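Local coordinates for putative cytoplasmic protein (Salmonella typhimurium LT2, PDB 2Q02), which is of unknown function but folds as a xylose isomerase-like TIM barrel that binds zinc and may act as an isomerase, at residues R57-A60 with E61-L65; E22-F25 with R26-R30; A151-A154 with Q155-R159. All coordinates share one frame; numbering follows the deposited sequence.

Contact 1 (R57-A60 with E61-L65)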
loop_
_atom_site.group_PDB
_atom_site.type_symbol
_atom_site.label_atom_id
_atom_site.label_comp_id
_atom_site.label_asym_id
_atom_site.label_seq_id
_atom_site.Cartn_x
_atom_site.Cartn_y
_atom_site.Cartn_z
ATOM N N ARG A 57 19.530 4.061 -4.336
ATOM C CA ARG A 57 19.313 5.484 -4.620
ATOM C C ARG A 57 19.720 5.836 -6.038
ATOM O O ARG A 57 18.967 6.492 -6.753
ATOM C CB ARG A 57 20.140 6.373 -3.687
ATOM C CG ARG A 57 19.512 6.735 -2.353
ATOM C CD ARG A 57 20.233 7.949 -1.777
ATOM N NE ARG A 57 20.038 8.086 -0.332
ATOM C CZ ARG A 57 19.323 9.036 0.291
ATOM N NH1 ARG A 57 18.700 10.011 -0.373
ATOM N NH2 ARG A 57 19.240 9.012 1.617
ATOM N N ASN A 58 20.919 5.407 -6.431
ATOM C CA ASN A 58 21.434 5.661 -7.785
ATOM C C ASN A 58 20.578 5.046 -8.877
ATOM O O ASN A 58 20.404 5.659 -9.934
ATOM C CB ASN A 58 22.871 5.156 -7.934
ATOM C CG ASN A 58 23.850 5.918 -7.054
ATOM O OD1 ASN A 58 23.460 6.764 -6.247
ATOM N ND2 ASN A 58 25.128 5.616 -7.203
ATOM N N LEU A 59 20.053 3.845 -8.617
ATOM C CA LEU A 59 19.137 3.172 -9.539
ATOM C C LEU A 59 17.847 3.973 -9.702
ATOM O O LEU A 59 17.420 4.275 -10.823
ATOM C CB LEU A 59 18.834 1.745 -9.056
ATOM C CG LEU A 59 19.976 0.723 -9.203
ATOM C CD1 LEU A 59 19.559 -0.625 -8.651
ATOM C CD2 LEU A 59 20.426 0.574 -10.643
ATOM N N ALA A 60 17.243 4.347 -8.585
ATOM C CA ALA A 60 16.016 5.136 -8.620
ATOM C C ALA A 60 16.210 6.411 -9.412
ATOM O O ALA A 60 15.363 6.781 -10.213
ATOM C CB ALA A 60 15.565 5.462 -7.227
ATOM N N GLU A 61 17.341 7.066 -9.191
ATOM C CA GLU A 61 17.669 8.319 -9.859
ATOM C C GLU A 61 18.001 8.115 -11.353
ATOM O O GLU A 61 17.681 8.963 -12.191
ATOM C CB GLU A 61 18.821 8.982 -9.118
ATOM C CG GLU A 61 19.252 10.328 -9.690
ATOM C CD GLU A 61 20.389 10.976 -8.892
ATOM O OE1 GLU A 61 20.503 10.693 -7.662
ATOM O OE2 GLU A 61 21.156 11.774 -9.491
ATOM N N LYS A 62 18.634 6.988 -11.670
ATOM C CA LYS A 62 18.958 6.605 -13.054
ATOM C C LYS A 62 17.709 6.399 -13.922
ATOM O O LYS A 62 17.714 6.720 -15.118
ATOM C CB LYS A 62 19.792 5.312 -13.015
ATOM C CG LYS A 62 20.221 4.729 -14.334
ATOM C CD LYS A 62 21.060 3.483 -14.082
ATOM C CE LYS A 62 21.915 3.120 -15.280
ATOM N NZ LYS A 62 21.082 2.540 -16.344
ATOM N N TYR A 63 16.653 5.858 -13.311
ATOM C CA TYR A 63 15.402 5.583 -14.014
ATOM C C TYR A 63 14.310 6.613 -13.690
ATOM O O TYR A 63 13.151 6.435 -14.053
ATOM C CB TYR A 63 14.946 4.153 -13.712
ATOM C CG TYR A 63 15.927 3.139 -14.245
ATOM C CD1 TYR A 63 15.982 2.855 -15.601
ATOM C CD2 TYR A 63 16.819 2.492 -13.406
ATOM C CE1 TYR A 63 16.884 1.928 -16.110
ATOM C CE2 TYR A 63 17.732 1.573 -13.902
ATOM C CZ TYR A 63 17.761 1.292 -15.256
ATOM O OH TYR A 63 18.659 0.384 -15.765
ATOM N N GLY A 64 14.696 7.701 -13.032
ATOM C CA GLY A 64 13.795 8.816 -12.761
ATOM C C GLY A 64 12.589 8.469 -11.896
ATOM O O GLY A 64 11.483 8.953 -12.144
ATOM N N LEU A 65 12.809 7.639 -10.872
ATOM C CA LEU A 65 11.734 7.115 -10.024
ATOM C C LEU A 65 11.801 7.675 -8.628
ATOM O O LEU A 65 12.888 7.844 -8.066
ATOM C CB LEU A 65 11.807 5.593 -9.915
ATOM C CG LEU A 65 11.873 4.845 -11.243
ATOM C CD1 LEU A 65 11.940 3.349 -10.986
ATOM C CD2 LEU A 65 10.692 5.197 -12.142
#
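From E61 N to R57 O and from K62 N to N58 O the backbone bonds are those of an alpha helix, continued by one more bond, Y63 N to L59 O (3.0 Å), before the helix ends. A60 O takes the amide of L65 instead, at 2.8 Å and almost straight (175°), while G64 N makes a weak bond back to E61 O. G64 turns the chain with a positive phi of 62°, a value that favours glycine. The Y63 ring lies beside the last turn: its CG is anti to the carbonyl carbon (chi1 -64°), which brings CD2 to 3.2 Å from L59 O, with that oxygen at the ring edge near its plane. Further out, Y63 CE2 meets L59 CD2 at 4.3 Å. K62 CG lies above one face of the ring, toward its rim, and the bent tip reaches Y63 OH in a weak bond of 3.3 Å between NZ and OH; the main partner of that hydroxyl is E22 on helix 21-30. A60, small and buried, suits the side packed against F25. The pair of bonds round G64 is a Schellman motif, ending helix 53-62 before strand 66-73 in a beta-alpha-beta unit of the TIM barrel.

Contact 2 (E22-F25 with R26-R30)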
loop_
_atom_site.group_PDB
_atom_site.type_symbol
_atom_site.label_atom_id
_atom_site.label_comp_id
_atom_site.label_asym_id
_atom_site.label_seq_id
_atom_site.Cartn_x
_atom_site.Cartn_y
_atom_site.Cartn_z
ATOM N N GLU A 22 16.971 -3.494 -10.302
ATOM C CA GLU A 22 17.252 -2.728 -11.541
ATOM C C GLU A 22 16.333 -3.127 -12.699
ATOM O O GLU A 22 15.896 -2.258 -13.454
ATOM C CB GLU A 22 18.715 -2.791 -12.011
ATOM C CG GLU A 22 18.921 -1.991 -13.317
ATOM C CD GLU A 22 20.369 -1.628 -13.614
ATOM O OE1 GLU A 22 21.270 -2.310 -13.083
ATOM O OE2 GLU A 22 20.614 -0.669 -14.393
ATOM N N ALA A 23 16.063 -4.426 -12.836
ATOM C CA ALA A 23 15.120 -4.918 -13.838
ATOM C C ALA A 23 13.713 -4.368 -13.587
ATOM O O ALA A 23 12.992 -4.018 -14.512
ATOM C CB ALA A 23 15.103 -6.452 -13.841
ATOM N N PHE A 24 13.335 -4.295 -12.317
ATOM C CA PHE A 24 12.027 -3.779 -11.933
ATOM C C PHE A 24 11.927 -2.281 -12.240
ATOM O O PHE A 24 10.968 -1.831 -12.867
ATOM C CB PHE A 24 11.742 -4.083 -10.457
ATOM C CG PHE A 24 10.574 -3.342 -9.905
ATOM C CD1 PHE A 24 9.330 -3.468 -10.481
ATOM C CD2 PHE A 24 10.715 -2.518 -8.796
ATOM C CE1 PHE A 24 8.243 -2.783 -9.981
ATOM C CE2 PHE A 24 9.622 -1.830 -8.275
ATOM C CZ PHE A 24 8.387 -1.957 -8.881
ATOM N N PHE A 25 12.941 -1.525 -11.829
ATOM C CA PHE A 25 12.993 -0.077 -12.068
ATOM C C PHE A 25 13.019 0.241 -13.558
ATOM O O PHE A 25 12.367 1.189 -13.999
ATOM C CB PHE A 25 14.242 0.553 -11.404
ATOM C CG PHE A 25 14.140 0.753 -9.891
ATOM C CD1 PHE A 25 13.168 0.118 -9.118
ATOM C CD2 PHE A 25 15.057 1.569 -9.240
ATOM C CE1 PHE A 25 13.106 0.315 -7.752
ATOM C CE2 PHE A 25 14.984 1.763 -7.866
ATOM C CZ PHE A 25 14.013 1.133 -7.132
ATOM N N ARG A 26 13.777 -0.549 -14.317
ATOM C CA ARG A 26 13.926 -0.347 -15.765
ATOM C C ARG A 26 12.573 -0.557 -16.470
ATOM O O ARG A 26 12.228 0.179 -17.392
ATOM C CB ARG A 26 15.027 -1.268 -16.343
ATOM C CG ARG A 26 15.297 -1.068 -17.839
ATOM C CD ARG A 26 16.513 -1.852 -18.337
ATOM N NE ARG A 26 16.455 -3.258 -17.929
ATOM C CZ ARG A 26 17.454 -3.960 -17.378
ATOM N NH1 ARG A 26 18.664 -3.430 -17.180
ATOM N NH2 ARG A 26 17.240 -5.233 -17.040
ATOM N N LEU A 27 11.805 -1.539 -16.008
ATOM C CA LEU A 27 10.463 -1.816 -16.541
ATOM C C LEU A 27 9.515 -0.639 -16.297
ATOM O O LEU A 27 8.830 -0.182 -17.225
ATOM C CB LEU A 27 9.913 -3.106 -15.911
ATOM C CG LEU A 27 8.548 -3.642 -16.320
ATOM C CD1 LEU A 27 8.529 -5.131 -16.067
ATOM C CD2 LEU A 27 7.432 -2.942 -15.568
ATOM N N VAL A 28 9.495 -0.147 -15.056
ATOM C CA VAL A 28 8.634 0.977 -14.676
ATOM C C VAL A 28 8.962 2.236 -15.505
ATOM O O VAL A 28 8.053 2.963 -15.916
ATOM C CB VAL A 28 8.733 1.275 -13.162
ATOM C CG1 VAL A 28 7.968 2.547 -12.792
ATOM C CG2 VAL A 28 8.222 0.098 -12.351
ATOM N N LYS A 29 10.248 2.477 -15.776
ATOM C CA LYS A 29 10.646 3.593 -16.656
ATOM C C LYS A 29 10.212 3.339 -18.110
ATOM O O LYS A 29 9.703 4.259 -18.754
ATOM C CB LYS A 29 12.145 3.933 -16.546
ATOM C CG LYS A 29 12.679 4.895 -17.665
ATOM C CD LYS A 29 13.318 6.172 -17.106
ATOM C CE LYS A 29 13.895 7.098 -18.212
ATOM N NZ LYS A 29 15.043 6.487 -18.962
ATOM N N ARG A 30 10.378 2.112 -18.618
ATOM C CA ARG A 30 9.897 1.749 -19.962
ATOM C C ARG A 30 8.397 2.063 -20.120
ATOM O O ARG A 30 7.950 2.492 -21.186
ATOM C CB ARG A 30 10.171 0.258 -20.282
ATOM C CG ARG A 30 11.583 -0.069 -20.837
ATOM C CD ARG A 30 11.731 -1.555 -21.272
ATOM N NE ARG A 30 12.144 -2.415 -20.157
ATOM C CZ ARG A 30 11.426 -3.399 -19.608
ATOM N NH1 ARG A 30 10.229 -3.731 -20.059
ATOM N NH2 ARG A 30 11.924 -4.069 -18.582
#
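R26 folds back along its own helix toward E22 and A23. Its CB rests 3.2 Å from E22 O, the same oxygen that accepts R26 N; CG and CD then lead outward, until a bend at chi3 (50°) swings the guanidinium back over the preceding turn. There NH1 comes to 4.1 Å from E22 CG, and NH2 lies obliquely near A23, 3.9 Å from CA and 4.0 Å from CB, a position where a small side chain suits. The R26 side chain also touches Y63. The carboxylate of E22 stays beyond salt-bridge range: OE2 is 4.4 Å from R26 NH1 and well out of the guanidinium plane, so any attraction is probably of charge only, with no N-H aimed at the oxygen. That oxygen is bonded to Y63 OH. Helix 21-30 links strands 9-12 and 35-39 as the first beta-alpha-beta crossover of the TIM barrel, and its inward side is accordingly apolar. On that side F24, with CG anti to the backbone N (chi1 167°), brings CE1 to 3.7 Å from V28 CG2, a methyl that also sits 3.4 Å from F24 O. V28 and both phenylalanines pack on V36 of strand 35-39, while L27 faces helix 256-271.

Contact 3 (A151-A154 with Q155-R159)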
loop_
_atom_site.group_PDB
_atom_site.type_symbol
_atom_site.label_atom_id
_atom_site.label_comp_id
_atom_site.label_asym_id
_atom_site.label_seq_id
_atom_site.Cartn_x
_atom_site.Cartn_y
_atom_site.Cartn_z
ATOM N N ALA A 151 -11.199 2.329 7.783
ATOM C CA ALA A 151 -10.419 3.509 7.445
ATOM C C ALA A 151 -10.926 4.749 8.193
ATOM O O ALA A 151 -10.122 5.590 8.632
ATOM C CB ALA A 151 -10.421 3.744 5.933
ATOM N N VAL A 152 -12.248 4.856 8.341
ATOM C CA VAL A 152 -12.877 5.969 9.064
ATOM C C VAL A 152 -12.394 6.013 10.520
ATOM O O VAL A 152 -11.977 7.058 11.014
ATOM C CB VAL A 152 -14.428 5.844 9.019
ATOM C CG1 VAL A 152 -15.091 6.697 10.114
ATOM C CG2 VAL A 152 -14.958 6.199 7.650
ATOM N N TRP A 153 -12.462 4.866 11.184
ATOM C CA TRP A 153 -12.063 4.714 12.582
ATOM C C TRP A 153 -10.548 4.922 12.721
ATOM O O TRP A 153 -10.098 5.540 13.681
ATOM C CB TRP A 153 -12.502 3.334 13.083
ATOM C CG TRP A 153 -12.183 2.989 14.488
ATOM C CD1 TRP A 153 -11.374 1.977 14.908
ATOM C CD2 TRP A 153 -12.687 3.623 15.680
ATOM N NE1 TRP A 153 -11.331 1.944 16.285
ATOM C CE2 TRP A 153 -12.133 2.936 16.784
ATOM C CE3 TRP A 153 -13.558 4.698 15.920
ATOM C CZ2 TRP A 153 -12.416 3.288 18.116
ATOM C CZ3 TRP A 153 -13.847 5.052 17.269
ATOM C CH2 TRP A 153 -13.273 4.344 18.339
ATOM N N ALA A 154 -9.778 4.422 11.750
ATOM C CA ALA A 154 -8.338 4.659 11.716
ATOM C C ALA A 154 -8.010 6.161 11.656
ATOM O O ALA A 154 -7.090 6.622 12.323
ATOM C CB ALA A 154 -7.704 3.928 10.535
ATOM N N GLN A 155 -8.754 6.908 10.840
ATOM C CA GLN A 155 -8.562 8.354 10.745
ATOM C C GLN A 155 -8.880 9.042 12.085
ATOM O O GLN A 155 -8.217 9.994 12.486
ATOM C CB GLN A 155 -9.422 8.957 9.620
ATOM C CG GLN A 155 -8.957 8.596 8.238
ATOM C CD GLN A 155 -9.767 9.265 7.120
ATOM O OE1 GLN A 155 -10.970 9.550 7.261
ATOM N NE2 GLN A 155 -9.095 9.528 5.997
ATOM N N GLN A 156 -9.880 8.527 12.783
ATOM C CA GLN A 156 -10.264 9.080 14.078
ATOM C C GLN A 156 -9.164 8.893 15.120
ATOM O O GLN A 156 -8.856 9.812 15.890
ATOM C CB GLN A 156 -11.555 8.435 14.570
ATOM C CG GLN A 156 -12.224 9.231 15.655
ATOM C CD GLN A 156 -13.332 8.464 16.334
ATOM O OE1 GLN A 156 -14.386 8.184 15.735
ATOM N NE2 GLN A 156 -13.101 8.111 17.593
ATOM N N LEU A 157 -8.594 7.698 15.144
ATOM C CA LEU A 157 -7.546 7.358 16.100
ATOM C C LEU A 157 -6.302 8.216 15.875
ATOM O O LEU A 157 -5.693 8.693 16.834
ATOM C CB LEU A 157 -7.210 5.858 15.996
ATOM C CG LEU A 157 -8.349 4.886 16.387
ATOM C CD1 LEU A 157 -7.833 3.492 16.409
ATOM C CD2 LEU A 157 -9.008 5.211 17.755
ATOM N N ILE A 158 -5.947 8.408 14.603
ATOM C CA ILE A 158 -4.831 9.280 14.212
ATOM C C ILE A 158 -5.030 10.714 14.751
ATOM O O ILE A 158 -4.100 11.314 15.319
ATOM C CB ILE A 158 -4.614 9.238 12.661
ATOM C CG1 ILE A 158 -3.942 7.905 12.289
ATOM C CG2 ILE A 158 -3.765 10.393 12.139
ATOM C CD1 ILE A 158 -3.935 7.574 10.817
ATOM N N ARG A 159 -6.246 11.236 14.601
ATOM C CA ARG A 159 -6.582 12.554 15.143
ATOM C C ARG A 159 -6.463 12.606 16.654
ATOM O O ARG A 159 -5.960 13.576 17.207
ATOM C CB ARG A 159 -7.994 12.989 14.758
ATOM C CG ARG A 159 -8.216 13.221 13.278
ATOM C CD ARG A 159 -9.457 14.034 13.035
ATOM N NE ARG A 159 -10.683 13.346 13.472
ATOM C CZ ARG A 159 -11.389 12.477 12.739
ATOM N NH1 ARG A 159 -11.000 12.141 11.517
ATOM N NH2 ARG A 159 -12.493 11.935 13.239
#
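W153 carries its indole over the next turn, where L157 CD2 sits over one face of the six-membered ring, toward its rim, in a CH-pi contact, 4.2 Å from the ring centroid and 24° off its normal. The other methyl, L157 CD1, reaches W153 NE1 at 3.8 Å. With W153 CG anti to the backbone N (chi1 180°), the ring extends along the helix toward both L157 and Q156. The Q156 amide stands steeply to the indole, the planes 77° apart, and its NE2 comes obliquely to 3.2 Å from W153 CZ3. Behind these side chains the backbone keeps its helical bonds, among them L157 N to W153 O at 3.0 Å. On the buried side A154 is small enough to pack on V167 of strand 166-170, alongside I158, whose CG1 lies 3.4 Å from A154 O. Q155 is extended beyond CG, and its NE2 donates to D189 O and, weakly, to A192 O. Leucine and tryptophan thus give helix 151-161 an apolar flank against helix 115-130, where W153 touches P115; the side-chain contact rests on dispersion and the ring's pi face, with a polar amide beside the ring, and no ion pair forms between the two segments.

How the contacts relate
Contacts 1 and 2 belong to neighbouring helices of the barrel's outer layer, in successive beta-alpha-beta units that share strand 35-39. Their centres are 10 Å apart, and they touch through a tyrosine-glutamate bond and the F25 ring on L65. Contact 3 lies on the opposite side of the chain's centre, about 34 Å from contact 1 between centres. All three are partly buried; apolar residues mostly face the barrel, though the buried Q155 is polar and W153 lies at the surface. Residues 57-65 are the most exposed and are governed by backbone bonds at a helix end; residues 22-30 combine charged groups outside with phenylalanines inside; residues 151-159 rely on an aromatic face, and A154 lies about 8 Å from the zinc ligand E139, side chain to side chain.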